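PDB 2CVH: DNA repair and recombination protein RadB from Thermococcus kodakarensis, which is thought to take part in DNA repair and homologous recombination, binding DNA without promoting strand exchange and hydrolysing ATP only very weakly. Local coordinates for residues Leu98-Asp112 / Leu138-Ile152. Numbering follows the deposited sequence.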
# COMPACT_ATOMS: atom_id res chain seq x y z
N LEU A 98 8.25 9.90 -10.79
CA LEU A 98 7.75 10.30 -9.49
C LEU A 98 8.71 11.17 -8.71
O LEU A 98 8.28 11.96 -7.86
CB LEU A 98 7.37 9.07 -8.66
CG LEU A 98 6.07 8.36 -9.04
CD1 LEU A 98 5.76 7.32 -7.98
CD2 LEU A 98 4.93 9.37 -9.14
N LYS A 99 9.99 11.03 -9.01
CA LYS A 99 11.02 11.79 -8.34
C LYS A 99 10.73 13.29 -8.44
O LYS A 99 10.78 14.00 -7.43
CB LYS A 99 12.40 11.47 -8.93
CG LYS A 99 13.53 11.47 -7.91
CD LYS A 99 14.84 10.89 -8.49
CE LYS A 99 14.70 9.42 -8.88
NZ LYS A 99 15.88 8.91 -9.62
N LYS A 100 10.33 13.74 -9.63
CA LYS A 100 10.03 15.16 -9.81
C LYS A 100 8.54 15.53 -9.77
O LYS A 100 8.20 16.70 -9.58
CB LYS A 100 10.68 15.68 -11.09
CG LYS A 100 10.87 17.21 -11.14
CD LYS A 100 11.87 17.74 -10.08
CE LYS A 100 11.19 18.12 -8.76
NZ LYS A 100 12.17 18.59 -7.74
N THR A 101 7.65 14.55 -9.97
CA THR A 101 6.21 14.79 -9.91
C THR A 101 5.79 15.05 -8.46
O THR A 101 4.97 15.92 -8.16
CB THR A 101 5.42 13.56 -10.40
OG1 THR A 101 5.94 13.13 -11.66
CG2 THR A 101 3.92 13.89 -10.52
N VAL A 102 6.34 14.25 -7.55
CA VAL A 102 6.02 14.37 -6.14
C VAL A 102 6.64 15.61 -5.53
O VAL A 102 7.86 15.75 -5.53
CB VAL A 102 6.50 13.13 -5.34
CG1 VAL A 102 6.14 13.27 -3.86
CG2 VAL A 102 5.90 11.85 -5.93
N ASP A 103 5.81 16.49 -4.99
CA ASP A 103 6.29 17.71 -4.34
C ASP A 103 5.66 17.81 -2.97
O ASP A 103 4.97 16.90 -2.54
CB ASP A 103 5.91 18.94 -5.17
CG ASP A 103 4.49 18.86 -5.72
OD1 ASP A 103 4.33 18.90 -6.96
OD2 ASP A 103 3.54 18.76 -4.92
N SER A 104 5.83 18.95 -2.33
CA SER A 104 5.26 19.18 -1.00
C SER A 104 3.73 19.18 -0.93
O SER A 104 3.16 19.33 0.15
CB SER A 104 5.83 20.47 -0.43
OG SER A 104 5.88 21.48 -1.43
N ASN A 105 3.07 19.06 -2.08
CA ASN A 105 1.60 19.04 -2.13
C ASN A 105 1.05 17.64 -1.88
O ASN A 105 -0.15 17.48 -1.63
CB ASN A 105 1.09 19.54 -3.47
CG ASN A 105 0.90 21.05 -3.51
OD1 ASN A 105 1.18 21.68 -4.53
ND2 ASN A 105 0.38 21.62 -2.43
N PHE A 106 1.93 16.65 -2.00
CA PHE A 106 1.57 15.25 -1.79
C PHE A 106 1.65 14.80 -0.32
O PHE A 106 2.57 15.20 0.42
CB PHE A 106 2.48 14.37 -2.64
CG PHE A 106 2.18 14.44 -4.09
CD1 PHE A 106 2.37 15.63 -4.79
CD2 PHE A 106 1.67 13.34 -4.75
CE1 PHE A 106 2.08 15.72 -6.16
CE2 PHE A 106 1.37 13.41 -6.12
CZ PHE A 106 1.57 14.61 -6.82
N ALA A 107 0.69 13.97 0.08
CA ALA A 107 0.67 13.43 1.44
C ALA A 107 1.03 11.95 1.44
O ALA A 107 1.53 11.45 2.44
CB ALA A 107 -0.70 13.61 2.08
N LEU A 108 0.93 11.32 0.27
CA LEU A 108 1.16 9.89 0.17
C LEU A 108 1.45 9.42 -1.24
O LEU A 108 1.00 10.02 -2.21
CB LEU A 108 -0.15 9.18 0.63
CG LEU A 108 -0.30 7.66 0.74
CD1 LEU A 108 0.49 7.20 1.97
CD2 LEU A 108 -1.79 7.28 0.89
N VAL A 109 2.17 8.30 -1.33
CA VAL A 109 2.49 7.66 -2.60
C VAL A 109 1.99 6.22 -2.40
O VAL A 109 2.13 5.67 -1.30
CB VAL A 109 4.04 7.62 -2.91
CG1 VAL A 109 4.31 6.88 -4.22
CG2 VAL A 109 4.62 9.03 -2.99
N VAL A 110 1.39 5.63 -3.42
CA VAL A 110 0.89 4.26 -3.35
C VAL A 110 1.32 3.60 -4.63
O VAL A 110 1.16 4.18 -5.70
CB VAL A 110 -0.67 4.18 -3.28
CG1 VAL A 110 -1.10 2.72 -3.25
CG2 VAL A 110 -1.22 4.95 -2.06
N VAL A 111 1.95 2.44 -4.52
CA VAL A 111 2.35 1.71 -5.72
C VAL A 111 1.55 0.42 -5.64
O VAL A 111 1.43 -0.17 -4.57
CB VAL A 111 3.87 1.44 -5.79
CG1 VAL A 111 4.21 0.76 -7.12
CG2 VAL A 111 4.65 2.76 -5.67
N ASP A 112 0.97 0.00 -6.76
CA ASP A 112 0.14 -1.19 -6.77
C ASP A 112 0.31 -1.88 -8.10
O ASP A 112 -0.42 -1.60 -9.04
CB ASP A 112 -1.32 -0.75 -6.57
CG ASP A 112 -2.30 -1.92 -6.44
OD1 ASP A 112 -1.93 -3.09 -6.70
OD2 ASP A 112 -3.46 -1.64 -6.08
N LEU A 138 11.76 4.76 -4.39
CA LEU A 138 10.61 5.04 -3.53
C LEU A 138 11.06 5.48 -2.13
O LEU A 138 10.48 6.41 -1.55
CB LEU A 138 9.67 3.82 -3.45
CG LEU A 138 8.94 3.55 -4.77
CD1 LEU A 138 8.25 2.19 -4.76
CD2 LEU A 138 7.95 4.69 -5.07
N LEU A 139 12.09 4.82 -1.58
CA LEU A 139 12.59 5.21 -0.25
C LEU A 139 13.16 6.63 -0.33
O LEU A 139 12.94 7.45 0.56
CB LEU A 139 13.66 4.22 0.26
CG LEU A 139 14.22 4.50 1.67
CD1 LEU A 139 13.13 4.48 2.75
CD2 LEU A 139 15.27 3.49 1.99
N TRP A 140 13.85 6.92 -1.43
CA TRP A 140 14.42 8.24 -1.70
C TRP A 140 13.27 9.27 -1.71
O TRP A 140 13.34 10.31 -1.04
CB TRP A 140 15.08 8.19 -3.08
CG TRP A 140 16.14 9.20 -3.38
CD1 TRP A 140 16.65 10.16 -2.54
CD2 TRP A 140 16.84 9.35 -4.62
NE1 TRP A 140 17.62 10.89 -3.19
CE2 TRP A 140 17.76 10.41 -4.47
CE3 TRP A 140 16.77 8.68 -5.86
CZ2 TRP A 140 18.61 10.82 -5.50
CZ3 TRP A 140 17.61 9.09 -6.89
CH2 TRP A 140 18.53 10.15 -6.70
N ILE A 141 12.22 8.97 -2.47
CA ILE A 141 11.06 9.88 -2.53
C ILE A 141 10.47 10.07 -1.14
O ILE A 141 10.21 11.21 -0.71
CB ILE A 141 9.94 9.36 -3.52
CG1 ILE A 141 10.43 9.43 -4.97
CG2 ILE A 141 8.65 10.18 -3.36
CD1 ILE A 141 9.57 8.65 -5.95
N ALA A 142 10.29 8.97 -0.41
CA ALA A 142 9.71 9.02 0.93
C ALA A 142 10.55 9.87 1.87
O ALA A 142 10.03 10.63 2.69
CB ALA A 142 9.55 7.62 1.48
N ARG A 143 11.86 9.77 1.74
CA ARG A 143 12.74 10.54 2.61
C ARG A 143 12.85 12.01 2.25
O ARG A 143 12.91 12.87 3.13
CB ARG A 143 14.12 9.91 2.63
CG ARG A 143 14.04 8.50 3.05
CD ARG A 143 14.61 8.32 4.39
NE ARG A 143 15.78 7.48 4.25
CZ ARG A 143 16.01 6.40 4.96
NH1 ARG A 143 15.12 6.03 5.89
NH2 ARG A 143 17.11 5.69 4.74
N LYS A 144 12.88 12.31 0.96
CA LYS A 144 12.99 13.70 0.57
C LYS A 144 11.75 14.51 0.98
O LYS A 144 11.86 15.68 1.37
CB LYS A 144 13.24 13.83 -0.93
CG LYS A 144 14.54 13.18 -1.42
CD LYS A 144 15.73 13.47 -0.49
CE LYS A 144 16.05 12.26 0.41
NZ LYS A 144 16.90 12.58 1.59
N HIS A 145 10.58 13.88 0.95
CA HIS A 145 9.33 14.57 1.30
C HIS A 145 8.75 14.19 2.64
O HIS A 145 7.75 14.76 3.08
CB HIS A 145 8.30 14.32 0.20
CG HIS A 145 8.76 14.75 -1.15
ND1 HIS A 145 9.22 13.86 -2.09
CD2 HIS A 145 8.93 15.98 -1.68
CE1 HIS A 145 9.65 14.52 -3.15
NE2 HIS A 145 9.48 15.81 -2.93
N ASN A 146 9.40 13.26 3.32
CA ASN A 146 8.92 12.80 4.61
C ASN A 146 7.44 12.45 4.56
O ASN A 146 6.62 13.04 5.25
CB ASN A 146 9.14 13.82 5.72
CG ASN A 146 9.17 13.15 7.08
OD1 ASN A 146 9.36 11.95 7.16
ND2 ASN A 146 9.01 13.91 8.14
N ILE A 147 7.10 11.51 3.69
CA ILE A 147 5.72 11.06 3.57
C ILE A 147 5.81 9.55 3.42
O ILE A 147 6.88 9.01 3.14
CB ILE A 147 4.97 11.65 2.34
CG1 ILE A 147 5.76 11.38 1.06
CG2 ILE A 147 4.65 13.13 2.57
CD1 ILE A 147 4.98 11.75 -0.21
N PRO A 148 4.68 8.85 3.66
CA PRO A 148 4.69 7.40 3.53
C PRO A 148 4.59 6.94 2.10
O PRO A 148 4.08 7.66 1.24
CB PRO A 148 3.43 6.98 4.30
CG PRO A 148 3.15 8.16 5.22
CD PRO A 148 3.45 9.32 4.31
N VAL A 149 5.18 5.78 1.84
CA VAL A 149 5.08 5.13 0.56
C VAL A 149 4.52 3.73 0.87
O VAL A 149 5.17 2.94 1.55
CB VAL A 149 6.42 4.97 -0.16
CG1 VAL A 149 6.22 4.22 -1.46
CG2 VAL A 149 7.01 6.34 -0.48
N ILE A 150 3.28 3.49 0.46
CA ILE A 150 2.63 2.20 0.65
C ILE A 150 2.90 1.37 -0.58
O ILE A 150 2.70 1.81 -1.71
CB ILE A 150 1.10 2.34 0.84
CG1 ILE A 150 0.79 3.06 2.15
CG2 ILE A 150 0.44 0.94 0.80
CD1 ILE A 150 -0.65 3.59 2.25
N VAL A 151 3.42 0.17 -0.35
CA VAL A 151 3.73 -0.76 -1.41
C VAL A 151 2.76 -1.94 -1.26
O VAL A 151 2.81 -2.69 -0.28
CB VAL A 151 5.20 -1.24 -1.30
CG1 VAL A 151 5.46 -2.32 -2.29
CG2 VAL A 151 6.16 -0.08 -1.57
N ILE A 152 1.83 -2.05 -2.18
CA ILE A 152 0.84 -3.10 -2.14
C ILE A 152 1.29 -4.28 -2.98
O ILE A 152 1.84 -4.10 -4.06
CB ILE A 152 -0.53 -2.55 -2.61
CG1 ILE A 152 -1.12 -1.68 -1.50
CG2 ILE A 152 -1.48 -3.67 -3.01
CD1 ILE A 152 -2.32 -0.85 -1.95
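Val109, Val110 and Val111 pair in parallel with Val149, Ile150 and Val151, joining neighbouring strands of the RecA-like P-loop ATPase core, which a beta-alpha-beta crossover links by way of helix 128-145. Ile150 uses both its backbone groups: its N donates to Val109 O (3.0 Å), while its O receives Val111 N nearly head-on, with a C=O...N angle of 170°. Under the Val109 and Val111 face lies the crossover helix, antiparallel to strand 108-112. There Val111 CG2 meets Leu138 CD1 tip to tip at 3.8 Å, and Val109 CG2 packs against CD1 of Ile147, in the loop after the helix. Helix 90-101, which leads into the first strand, lies alongside, with Leu98 CB against Ile141 CD1 at 3.5 Å. On the other face, Ile150 CD1 touches Leu108 CD1, and Ile152, next to Lys33 of the predicted ATP-binding loop, sets CD1 on Val110 CG1. At the chain's exit from helix 90-101, Val102 CG1, anti to the backbone N (chi1 -179°), lies over one face of the His145 imidazole, 3.9 Å from its centroid, a CH-pi contact; Lys144 CB sits over the rim of the opposite face. An alanine in place of His145 would probably leave Val102 CG1 without its aromatic cover and open a gap where the two helices end. The ring is steadied by its own helix: ND1 donates a bent bond to Ile141 O at 3.1 Å, approaching from the opposite face of that carbonyl to His145 N.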